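Local structure of short chain dehydrogenase (Mycobacterium smegmatis, 3UCX) at residues Arg151-Gln154 and Tyr160-Ala163; Val142-Ser147 and Ala169-Leu174. The protein probably acts as an oxidoreductase of the short-chain dehydrogenase family, built on a Rossmann-type fold. All coordinates share one frame; numbering follows the deposited sequence.

Contact 1 (Arg151-Gln154 and Tyr160-Ala163)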
# COMPACT_ATOMS: atom_id res chain seq x y z
N ARG A 151 7.94 -4.21 -4.62
CA ARG A 151 7.80 -3.83 -3.21
C ARG A 151 8.91 -2.90 -2.72
O ARG A 151 8.86 -2.44 -1.58
CB ARG A 151 7.79 -5.09 -2.34
CG ARG A 151 6.67 -6.06 -2.69
CD ARG A 151 5.30 -5.49 -2.42
NE ARG A 151 4.22 -6.46 -2.59
CZ ARG A 151 2.93 -6.12 -2.67
NH1 ARG A 151 2.57 -4.82 -2.55
NH2 ARG A 151 1.99 -7.07 -2.83
N HIS A 152 9.90 -2.62 -3.57
CA HIS A 152 10.99 -1.71 -3.21
C HIS A 152 11.41 -0.84 -4.37
O HIS A 152 10.83 -0.93 -5.45
CB HIS A 152 12.19 -2.49 -2.59
CG HIS A 152 12.87 -3.48 -3.52
ND1 HIS A 152 13.80 -3.11 -4.44
CD2 HIS A 152 12.81 -4.87 -3.57
CE1 HIS A 152 14.26 -4.21 -5.08
NE2 HIS A 152 13.64 -5.29 -4.55
N SER A 153 12.39 0.03 -4.13
CA SER A 153 12.85 0.97 -5.16
C SER A 153 14.37 0.99 -5.25
O SER A 153 14.98 2.04 -5.53
CB SER A 153 12.28 2.35 -4.84
OG SER A 153 10.85 2.32 -4.90
N GLN A 154 14.98 -0.17 -5.05
CA GLN A 154 16.43 -0.24 -4.97
C GLN A 154 17.07 0.14 -6.29
O GLN A 154 16.53 -0.10 -7.39
CB GLN A 154 16.91 -1.63 -4.49
CG GLN A 154 16.55 -1.94 -3.03
CD GLN A 154 16.96 -3.35 -2.63
OE1 GLN A 154 18.06 -3.78 -2.94
NE2 GLN A 154 16.06 -4.10 -1.98
N TYR A 160 13.22 -3.39 -14.49
CA TYR A 160 12.50 -4.58 -14.02
C TYR A 160 11.28 -4.18 -13.19
O TYR A 160 10.17 -4.68 -13.42
CB TYR A 160 13.46 -5.46 -13.21
CG TYR A 160 13.00 -6.87 -12.97
CD1 TYR A 160 12.51 -7.65 -13.99
CD2 TYR A 160 13.14 -7.46 -11.72
CE1 TYR A 160 12.11 -8.96 -13.77
CE2 TYR A 160 12.74 -8.77 -11.50
CZ TYR A 160 12.22 -9.50 -12.53
OH TYR A 160 11.83 -10.82 -12.36
N LYS A 161 11.47 -3.27 -12.24
CA LYS A 161 10.33 -2.75 -11.46
C LYS A 161 9.27 -2.07 -12.35
O LYS A 161 8.05 -2.23 -12.12
CB LYS A 161 10.81 -1.78 -10.38
CG LYS A 161 9.71 -1.19 -9.47
CD LYS A 161 10.31 -0.09 -8.61
CE LYS A 161 9.35 0.66 -7.68
NZ LYS A 161 8.72 -0.30 -6.78
N MET A 162 9.72 -1.32 -13.35
CA MET A 162 8.78 -0.61 -14.24
C MET A 162 7.87 -1.59 -14.98
O MET A 162 6.65 -1.43 -14.97
CB MET A 162 9.50 0.27 -15.25
CG MET A 162 8.58 0.83 -16.36
SD MET A 162 9.54 1.46 -17.76
CE MET A 162 10.30 2.85 -16.93
N ALA A 163 8.47 -2.60 -15.60
CA ALA A 163 7.72 -3.58 -16.38
C ALA A 163 6.81 -4.41 -15.48
O ALA A 163 5.63 -4.67 -15.79
CB ALA A 163 8.68 -4.48 -17.14
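Lys161 reaches from its helix to the backbone carbonyl of His152 in the loop. Its CB points toward the loop. CG is anti to the backbone N, and the chain runs out extended from there. CG only skirts the carbonyl oxygen. CD comes closer, with Lys161 CD 3.3 Å from His152 O. CE lies alongside the same oxygen, 3.1 Å from Lys161 CE to His152 O. A bend at chi4 (58°) then turns the ammonium onto its acceptor. The hydrogen bond from Lys161 NZ to His152 O is short, 2.6 Å. It comes in obliquely: the C=O...N angle is 145° and NZ is tilted 34° from the carbonyl plane. Ser153 has two conformers; in one, Ser153 OG sits 3.6 Å from Lys161 CE, so this touch is doubtful.

The His152 ring takes no part in the lysine bond. It braces the loop on itself. Gln154 N donates to His152 ND1 in the ring plane (3.2 Å), and Gln154 NE2 stands 3.4 Å above the ring centre of His152. Ser153 O is hydrogen-bonded to Thr176 OG1 of the second subunit, and Lys161 packs on Thr173 of that second subunit. The arrangement belongs to the short-chain dehydrogenase fold, where the loop after strand 141-145 leads into the helix carrying the Tyr-x-x-x-Lys sequence, which runs from Tyr160 to Lys164, with Lys161 between.

Contact 2 (Val142-Ser147 and Ala169-Leu174)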
# COMPACT_ATOMS: atom_id res chain seq x y z
N VAL A 142 -6.34 -17.07 -14.01
CA VAL A 142 -5.08 -16.60 -14.51
C VAL A 142 -4.19 -16.34 -13.31
O VAL A 142 -4.64 -15.74 -12.35
CB VAL A 142 -5.22 -15.29 -15.29
CG1 VAL A 142 -3.82 -14.74 -15.66
CG2 VAL A 142 -6.14 -15.50 -16.52
N VAL A 143 -2.95 -16.82 -13.36
CA VAL A 143 -1.91 -16.43 -12.40
C VAL A 143 -0.75 -15.84 -13.16
O VAL A 143 -0.10 -16.52 -13.96
CB VAL A 143 -1.38 -17.60 -11.54
CG1 VAL A 143 -0.45 -17.05 -10.44
CG2 VAL A 143 -2.52 -18.38 -10.91
N ASN A 144 -0.47 -14.57 -12.88
CA ASN A 144 0.69 -13.90 -13.43
C ASN A 144 1.81 -13.90 -12.41
O ASN A 144 1.63 -13.40 -11.30
CB ASN A 144 0.34 -12.48 -13.86
CG ASN A 144 -0.60 -12.45 -15.04
OD1 ASN A 144 -0.61 -13.37 -15.84
ND2 ASN A 144 -1.41 -11.39 -15.14
N VAL A 145 2.95 -14.49 -12.77
CA VAL A 145 4.12 -14.48 -11.92
C VAL A 145 4.77 -13.13 -12.05
O VAL A 145 5.22 -12.73 -13.15
CB VAL A 145 5.09 -15.62 -12.23
CG1 VAL A 145 6.33 -15.56 -11.30
CG2 VAL A 145 4.38 -16.96 -12.11
N ASN A 146 4.77 -12.39 -10.95
CA ASN A 146 5.35 -11.06 -10.90
C ASN A 146 6.68 -11.13 -10.11
O ASN A 146 7.47 -12.08 -10.29
CB ASN A 146 4.29 -10.10 -10.33
CG ASN A 146 4.55 -8.65 -10.70
OD1 ASN A 146 5.53 -8.07 -10.23
ND2 ASN A 146 3.66 -8.05 -11.53
N SER A 147 6.97 -10.15 -9.27
CA SER A 147 8.27 -10.08 -8.61
C SER A 147 8.24 -9.17 -7.39
O SER A 147 7.56 -8.15 -7.37
CB SER A 147 9.34 -9.56 -9.56
OG SER A 147 10.59 -9.31 -8.89
N ALA A 169 -0.39 -3.69 -12.39
CA ALA A 169 -1.50 -2.78 -12.62
C ALA A 169 -2.49 -3.41 -13.63
O ALA A 169 -3.69 -3.48 -13.39
CB ALA A 169 -0.99 -1.44 -13.12
N MET A 170 -1.96 -3.92 -14.74
CA MET A 170 -2.76 -4.60 -15.75
C MET A 170 -3.51 -5.80 -15.17
O MET A 170 -4.70 -6.04 -15.51
CB MET A 170 -1.87 -5.05 -16.89
CG MET A 170 -2.63 -5.66 -18.07
SD MET A 170 -1.49 -6.33 -19.27
CE MET A 170 -1.01 -7.87 -18.52
N SER A 171 -2.82 -6.58 -14.33
CA SER A 171 -3.41 -7.75 -13.72
C SER A 171 -4.60 -7.39 -12.85
O SER A 171 -5.61 -8.11 -12.78
CB SER A 171 -2.36 -8.51 -12.89
OG SER A 171 -1.26 -8.93 -13.71
N GLN A 172 -4.47 -6.28 -12.15
CA GLN A 172 -5.51 -5.78 -11.28
C GLN A 172 -6.75 -5.33 -12.08
O GLN A 172 -7.88 -5.72 -11.77
CB GLN A 172 -4.97 -4.66 -10.40
CG GLN A 172 -4.02 -5.19 -9.31
CD GLN A 172 -3.34 -4.09 -8.54
OE1 GLN A 172 -3.28 -2.95 -9.00
NE2 GLN A 172 -2.83 -4.42 -7.32
N THR A 173 -6.55 -4.52 -13.11
CA THR A 173 -7.65 -4.12 -13.99
C THR A 173 -8.32 -5.36 -14.65
O THR A 173 -9.55 -5.42 -14.78
CB THR A 173 -7.15 -3.17 -15.10
OG1 THR A 173 -6.54 -2.01 -14.50
CG2 THR A 173 -8.34 -2.72 -16.02
N LEU A 174 -7.50 -6.34 -15.03
CA LEU A 174 -8.02 -7.55 -15.66
C LEU A 174 -8.91 -8.33 -14.71
O LEU A 174 -9.87 -8.97 -15.15
CB LEU A 174 -6.92 -8.45 -16.24
CG LEU A 174 -6.27 -7.97 -17.56
CD1 LEU A 174 -5.06 -8.83 -17.94
CD2 LEU A 174 -7.31 -7.97 -18.71
O HOH W 1 1.10 -9.48 -12.04
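Asn144 of the strand and Ser171 of the helix meet by their polar ends, in the middle of segment 169-174. Ala169 starts that segment, and its O takes the backbone N of Thr173 in the helix. Ser171 turns its CB toward the strand. With chi1 at -60° the hydroxyl swings back to the side of its own backbone N, away from the carbonyl. There it accepts a hydrogen bond from Asn144 ND2, 2.8 Å from ND2 to Ser171 OG. The bond is fairly straight (160° at the hydrogen), and OG lies within 10° of the Asn144 amide plane. A water donates to Ser171 OG at 2.9 Å and accepts from Asn146 ND2 at 3.0 Å. Ser171 OG is also bonded to Leu167 O, one turn back, so three bonds grip this buried hydroxyl.

The contact ties the first strand of a beta-alpha-beta unit (141-145, 158-179, 184-190) to the helix over it, within the parallel Rossmann-type sheet. The other end of the Asn144 amide, OD1, bonds to Asn94 ND2 on the neighbouring strand, which, with the ND2 bond, is consistent with a single orientation of the amide. Asn146 OD1 takes Ser147 N at 2.7 Å. The helix also packs on the second subunit: Ala169 on Ser165, Met170 on Phe105, Gln172 on Ser153 and Thr173 on Lys161, all four partners belonging to that other chain.

In the fold
Both contacts use helix 158-179. Contact 1 involves its beginning and contact 2 a part further along. Their centres are about 15 Å apart. Along the chain, 142-147 comes first, then 151-154, 160-163 and 169-174, so both segments of contact 1 fall between those of contact 2. The two touch where Tyr160 CE2 packs against Ser147 OG at 3.4 Å. Contact 2 lies deeper: its centre is about 10 Å from the centre of the chain, that of contact 1 about 17 Å. The helix is thus joined to the central sheet and to the loop that leads into it, and both contacts also border the second subunit.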